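Side-chain contacts in alpha-1,2-Mannosidase (Trichoderma reesei, PDB 1HCU), which probably trims alpha-1,2-linked mannose residues from high-mannose N-glycans with the help of a calcium ion: residues Y399-V404 with S408-L413; A17-A22 with K459-I464. All coordinates share one frame; numbering follows the deposited sequence.

Both contacts are helix-to-helix seams in the helical barrel of this family 47 glycosidase, with centres about 14 Å apart and on the same side of the chain's centre, about 18 Å from it for contact 1 and 17 Å for contact 2. In sequence, contact 1 lies within the long stretch of chain that contact 2 brackets. Helix 451-465 links them: Gln411 NE2 of contact 1 hydrogen-bonds Ile464 O of contact 2 at 2.8 Å, and Tyr399 CA packs on Ile464 CD1 at 3.6 Å. Neither contact reaches the annotated sites, although helix 393-405, which carries contact 1, starts at Glu393, a predicted active-site residue.

Contact 1: residues Y399-V404 with S408-L413; sequences YYAYRV and SKWQDL
Ala401 and Tyr402 meet Trp410 and Gln411 across an antiparallel helical hairpin, in which a short turn reverses the chain so that the two segments run antiparallel at 162°, their axes 8.3 Å apart at closest approach, within the alpha/alpha barrel of family 47. The tight part has two layers. In one, Ala401 CB sits over a face of the indole as a CH-pi contact, 3.5 Å from the centroid of the Trp410 six-membered ring; Ile333 of helix 326-344 touches both residues. In the other, the Gln411 amide lies flat on the Tyr402 phenol, their planes only 7° apart. Tyr402 CG stands anti to the backbone N (chi1 175°), which carries the ring across to Gln411. Between the layers Tyr402 CB abuts Trp410 CB at 3.6 Å. No hydrogen bond crosses the seam; the amide nitrogen of the buried Gln411 turns instead to Ile464 O, which should help keep the amide from turning off the ring.

The far side of 408-413 is looser. There the exposed Lys409 leads away from the partner helix, its NZ bridging to Asp412 OD1 at 3.4 Å, while Asp412 OD2 pairs with Arg15. Back at the packed side, the stack closes with Gln411 CG 3.6 Å from the Tyr402 ring centroid and Gln411 CD 3.5 Å from Tyr402 CE2.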
loop_
_atom_site.group_PDB
_atom_site.type_symbol
_atom_site.label_atom_id
_atom_site.label_comp_id
_atom_site.label_asym_id
_atom_site.label_seq_id
_atom_site.Cartn_x
_atom_site.Cartn_y
_atom_site.Cartn_z
ATOM N N TYR A 399 -0.112 4.601 -12.255
ATOM C CA TYR A 399 1.295 4.396 -12.552
ATOM C C TYR A 399 1.505 3.073 -13.294
ATOM O O TYR A 399 2.130 3.055 -14.356
ATOM C CB TYR A 399 2.122 4.444 -11.261
ATOM C CG TYR A 399 3.540 3.955 -11.425
ATOM C CD1 TYR A 399 3.925 2.714 -10.916
ATOM C CD2 TYR A 399 4.489 4.705 -12.119
ATOM C CE1 TYR A 399 5.212 2.234 -11.099
ATOM C CE2 TYR A 399 5.785 4.228 -12.309
ATOM C CZ TYR A 399 6.138 2.993 -11.797
ATOM O OH TYR A 399 7.409 2.493 -11.995
ATOM N N TYR A 400 0.976 1.972 -12.756
ATOM C CA TYR A 400 1.123 0.674 -13.420
ATOM C C TYR A 400 0.528 0.690 -14.829
ATOM O O TYR A 400 1.117 0.120 -15.762
ATOM C CB TYR A 400 0.451 -0.448 -12.625
ATOM C CG TYR A 400 1.257 -0.975 -11.458
ATOM C CD1 TYR A 400 1.129 -0.414 -10.188
ATOM C CD2 TYR A 400 2.136 -2.057 -11.621
ATOM C CE1 TYR A 400 1.846 -0.912 -9.107
ATOM C CE2 TYR A 400 2.864 -2.564 -10.543
ATOM C CZ TYR A 400 2.709 -1.985 -9.286
ATOM O OH TYR A 400 3.385 -2.491 -8.204
ATOM N N ALA A 401 -0.638 1.327 -14.977
ATOM C CA ALA A 401 -1.312 1.417 -16.275
ATOM C C ALA A 401 -0.383 2.049 -17.317
ATOM O O ALA A 401 -0.284 1.565 -18.455
ATOM C CB ALA A 401 -2.600 2.225 -16.149
ATOM N N TYR A 402 0.316 3.109 -16.917
ATOM C CA TYR A 402 1.248 3.786 -17.812
ATOM C C TYR A 402 2.467 2.907 -18.127
ATOM O O TYR A 402 2.863 2.783 -19.284
ATOM C CB TYR A 402 1.711 5.125 -17.205
ATOM C CG TYR A 402 2.765 5.806 -18.045
ATOM C CD1 TYR A 402 4.108 5.784 -17.673
ATOM C CD2 TYR A 402 2.435 6.372 -19.280
ATOM C CE1 TYR A 402 5.094 6.292 -18.507
ATOM C CE2 TYR A 402 3.416 6.883 -20.123
ATOM C CZ TYR A 402 4.742 6.834 -19.733
ATOM O OH TYR A 402 5.717 7.286 -20.588
ATOM N N ARG A 403 3.055 2.293 -17.102
ATOM C CA ARG A 403 4.228 1.434 -17.298
ATOM C C ARG A 403 3.955 0.251 -18.212
ATOM O O ARG A 403 4.873 -0.252 -18.861
ATOM C CB ARG A 403 4.755 0.904 -15.955
ATOM C CG ARG A 403 5.255 1.974 -14.988
ATOM C CD ARG A 403 6.372 2.811 -15.592
ATOM N NE ARG A 403 7.372 1.960 -16.221
ATOM C CZ ARG A 403 8.402 2.405 -16.937
ATOM N NH1 ARG A 403 8.588 3.704 -17.119
ATOM N NH2 ARG A 403 9.235 1.540 -17.490
ATOM N N VAL A 404 2.705 -0.211 -18.253
ATOM C CA VAL A 404 2.375 -1.341 -19.118
ATOM C C VAL A 404 1.916 -0.927 -20.519
ATOM O O VAL A 404 2.056 -1.710 -21.452
ATOM C CB VAL A 404 1.294 -2.273 -18.484
ATOM C CG1 VAL A 404 -0.106 -1.696 -18.662
ATOM C CG2 VAL A 404 1.384 -3.654 -19.104
ATOM N N SER A 408 0.755 8.108 -22.915
ATOM C CA SER A 408 0.877 9.357 -22.161
ATOM C C SER A 408 -0.433 9.785 -21.523
ATOM O O SER A 408 -0.457 10.621 -20.614
ATOM C CB SER A 408 1.401 10.488 -23.062
ATOM O OG SER A 408 0.485 10.816 -24.094
ATOM N N LYS A 409 -1.524 9.208 -22.006
ATOM C CA LYS A 409 -2.843 9.513 -21.479
ATOM C C LYS A 409 -2.863 9.244 -19.974
ATOM O O LYS A 409 -3.477 9.984 -19.208
ATOM C CB LYS A 409 -3.886 8.634 -22.166
ATOM C CG LYS A 409 -5.207 9.332 -22.449
ATOM C CD LYS A 409 -5.851 9.849 -21.185
ATOM C CE LYS A 409 -6.464 11.224 -21.420
ATOM N NZ LYS A 409 -5.453 12.211 -21.919
ATOM N N TRP A 410 -2.183 8.182 -19.557
ATOM C CA TRP A 410 -2.159 7.814 -18.147
ATOM C C TRP A 410 -1.416 8.838 -17.317
ATOM O O TRP A 410 -1.808 9.136 -16.189
ATOM C CB TRP A 410 -1.546 6.418 -17.969
ATOM C CG TRP A 410 -2.372 5.357 -18.642
ATOM C CD1 TRP A 410 -2.111 4.753 -19.835
ATOM C CD2 TRP A 410 -3.638 4.839 -18.200
ATOM N NE1 TRP A 410 -3.129 3.895 -20.168
ATOM C CE2 TRP A 410 -4.081 3.927 -19.183
ATOM C CE3 TRP A 410 -4.441 5.058 -17.068
ATOM C CZ2 TRP A 410 -5.292 3.233 -19.075
ATOM C CZ3 TRP A 410 -5.646 4.366 -16.959
ATOM C CH2 TRP A 410 -6.058 3.465 -17.958
ATOM N N GLN A 411 -0.345 9.386 -17.878
ATOM C CA GLN A 411 0.397 10.406 -17.166
ATOM C C GLN A 411 -0.507 11.613 -16.973
ATOM O O GLN A 411 -0.462 12.260 -15.931
ATOM C CB GLN A 411 1.630 10.809 -17.953
ATOM C CG GLN A 411 2.617 9.697 -18.111
ATOM C CD GLN A 411 3.808 10.127 -18.909
ATOM O OE1 GLN A 411 3.676 10.512 -20.070
ATOM N NE2 GLN A 411 4.984 10.079 -18.297
ATOM N N ASP A 412 -1.335 11.913 -17.970
ATOM C CA ASP A 412 -2.240 13.060 -17.872
ATOM C C ASP A 412 -3.257 12.846 -16.754
ATOM O O ASP A 412 -3.559 13.768 -15.997
ATOM C CB ASP A 412 -2.964 13.302 -19.204
ATOM C CG ASP A 412 -2.021 13.745 -20.316
ATOM O OD1 ASP A 412 -2.380 13.573 -21.501
ATOM O OD2 ASP A 412 -0.927 14.270 -20.015
ATOM N N LEU A 413 -3.778 11.628 -16.642
ATOM C CA LEU A 413 -4.743 11.330 -15.594
ATOM C C LEU A 413 -4.083 11.481 -14.227
ATOM O O LEU A 413 -4.645 12.104 -13.329
ATOM C CB LEU A 413 -5.296 9.912 -15.761
ATOM C CG LEU A 413 -6.044 9.680 -17.075
ATOM C CD1 LEU A 413 -6.514 8.238 -17.134
ATOM C CD2 LEU A 413 -7.222 10.649 -17.186
#

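Contact 2: residues A17-A22 with K459-I464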
loop_
_atom_site.group_PDB
_atom_site.type_symbol
_atom_site.label_atom_id
_atom_site.label_comp_id
_atom_site.label_asym_id
_atom_site.label_seq_id
_atom_site.Cartn_x
_atom_site.Cartn_y
_atom_site.Cartn_z
ATOM N N ALA A 17 9.336 17.536 -11.523
ATOM C CA ALA A 17 9.860 18.589 -10.662
ATOM C C ALA A 17 8.786 19.063 -9.690
ATOM O O ALA A 17 9.079 19.308 -8.515
ATOM C CB ALA A 17 10.369 19.768 -11.510
ATOM N N ALA A 18 7.545 19.184 -10.168
ATOM C CA ALA A 18 6.451 19.625 -9.303
ATOM C C ALA A 18 6.247 18.661 -8.130
ATOM O O ALA A 18 6.085 19.092 -6.980
ATOM C CB ALA A 18 5.161 19.761 -10.103
ATOM N N VAL A 19 6.266 17.361 -8.414
ATOM C CA VAL A 19 6.086 16.355 -7.368
ATOM C C VAL A 19 7.263 16.426 -6.393
ATOM O O VAL A 19 7.091 16.356 -5.175
ATOM C CB VAL A 19 5.998 14.937 -7.975
ATOM C CG1 VAL A 19 5.787 13.902 -6.876
ATOM C CG2 VAL A 19 4.862 14.888 -8.980
ATOM N N LYS A 20 8.460 16.583 -6.943
ATOM C CA LYS A 20 9.655 16.684 -6.124
ATOM C C LYS A 20 9.529 17.919 -5.223
ATOM O O LYS A 20 9.917 17.888 -4.054
ATOM C CB LYS A 20 10.886 16.771 -7.025
ATOM C CG LYS A 20 12.191 16.718 -6.273
ATOM C CD LYS A 20 13.381 16.625 -7.214
ATOM C CE LYS A 20 14.666 16.614 -6.405
ATOM N NZ LYS A 20 15.873 16.469 -7.247
ATOM N N ALA A 21 8.954 18.994 -5.759
ATOM C CA ALA A 21 8.759 20.224 -4.996
ATOM C C ALA A 21 7.754 20.017 -3.852
ATOM O O ALA A 21 7.935 20.565 -2.760
ATOM C CB ALA A 21 8.283 21.353 -5.928
ATOM N N ALA A 22 6.700 19.241 -4.101
ATOM C CA ALA A 22 5.703 18.957 -3.062
ATOM C C ALA A 22 6.332 18.119 -1.952
ATOM O O ALA A 22 6.003 18.279 -0.769
ATOM C CB ALA A 22 4.503 18.218 -3.652
ATOM N N LYS A 459 5.780 9.124 -4.226
ATOM C CA LYS A 459 6.675 8.198 -4.908
ATOM C C LYS A 459 6.084 7.781 -6.266
ATOM O O LYS A 459 6.734 7.913 -7.295
ATOM C CB LYS A 459 6.902 6.963 -4.021
ATOM C CG LYS A 459 7.654 5.819 -4.691
ATOM C CD LYS A 459 9.110 5.802 -4.331
ATOM C CE LYS A 459 9.452 4.733 -3.292
ATOM N NZ LYS A 459 8.881 4.964 -1.933
ATOM N N TYR A 460 4.852 7.281 -6.275
ATOM C CA TYR A 460 4.245 6.866 -7.537
ATOM C C TYR A 460 4.033 8.054 -8.476
ATOM O O TYR A 460 4.259 7.936 -9.681
ATOM C CB TYR A 460 2.918 6.132 -7.296
ATOM C CG TYR A 460 3.084 4.757 -6.662
ATOM C CD1 TYR A 460 3.827 3.754 -7.293
ATOM C CD2 TYR A 460 2.521 4.473 -5.418
ATOM C CE1 TYR A 460 4.006 2.503 -6.690
ATOM C CE2 TYR A 460 2.691 3.230 -4.812
ATOM C CZ TYR A 460 3.435 2.250 -5.447
ATOM O OH TYR A 460 3.620 1.027 -4.832
ATOM N N ALA A 461 3.610 9.193 -7.923
ATOM C CA ALA A 461 3.379 10.388 -8.724
ATOM C C ALA A 461 4.666 10.811 -9.442
ATOM O O ALA A 461 4.654 11.157 -10.624
ATOM C CB ALA A 461 2.871 11.526 -7.841
ATOM N N TYR A 462 5.776 10.757 -8.719
ATOM C CA TYR A 462 7.066 11.120 -9.273
ATOM C C TYR A 462 7.549 10.145 -10.352
ATOM O O TYR A 462 7.934 10.557 -11.448
ATOM C CB TYR A 462 8.098 11.173 -8.158
ATOM C CG TYR A 462 9.482 11.463 -8.654
ATOM C CD1 TYR A 462 9.821 12.732 -9.108
ATOM C CD2 TYR A 462 10.450 10.464 -8.694
ATOM C CE1 TYR A 462 11.083 13.005 -9.592
ATOM C CE2 TYR A 462 11.723 10.728 -9.180
ATOM C CZ TYR A 462 12.028 12.003 -9.625
ATOM O OH TYR A 462 13.280 12.287 -10.097
ATOM N N LEU A 463 7.526 8.854 -10.032
ATOM C CA LEU A 463 7.994 7.821 -10.948
ATOM C C LEU A 463 7.263 7.779 -12.279
ATOM O O LEU A 463 7.838 7.385 -13.296
ATOM C CB LEU A 463 7.917 6.441 -10.273
ATOM C CG LEU A 463 8.877 6.255 -9.088
ATOM C CD1 LEU A 463 8.643 4.892 -8.421
ATOM C CD2 LEU A 463 10.315 6.376 -9.588
ATOM N N ILE A 464 6.001 8.186 -12.291
ATOM C CA ILE A 464 5.264 8.161 -13.538
ATOM C C ILE A 464 5.729 9.279 -14.499
ATOM O O ILE A 464 5.525 9.180 -15.712
ATOM C CB ILE A 464 3.735 8.224 -13.272
ATOM C CG1 ILE A 464 2.984 7.736 -14.512
ATOM C CG2 ILE A 464 3.319 9.621 -12.862
ATOM C CD1 ILE A 464 1.498 7.529 -14.289
#
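Lys459 NZ is gripped by four groups, a salt bridge to Asp63 OD2 and hydrogen bonds to Thr64 OG1, Ala455 O and Ala487 O, on the flank of 459-464 turned from 17-22, while Ala461 and Tyr462 of the same segment receive Val19. The meeting of the two helices is purely apolar. Val19 sits as a knob in a hole formed by Leu458, Ala461, Tyr462 and Phe465 of helix 451-465. Its CG1, anti to the backbone N (chi1 -179°), reaches the Tyr462 backbone, 3.6 Å from Tyr462 N, and lies 3.8 Å from Tyr462 CB. The same methyl is 3.9 Å from Ala461 CB, and the other branch also comes up to Ala461, with Val19 CG2 at 4.1 Å from Ala461 CB. Leu418 of helix 408-425 touches both Val19 and Ala461, closing a three-helix junction, and the Tyr462 side chain reaches Met68 in a loop. An alanine here, stripped of both methyls, is likely to open a gap over Ala461 and the Tyr462 backbone and to leave Leu418 without part of its packing. This is knobs-into-holes packing of an N-terminal helix on a C-terminal one, consistent with ring closure in the alpha/alpha barrel of family 47.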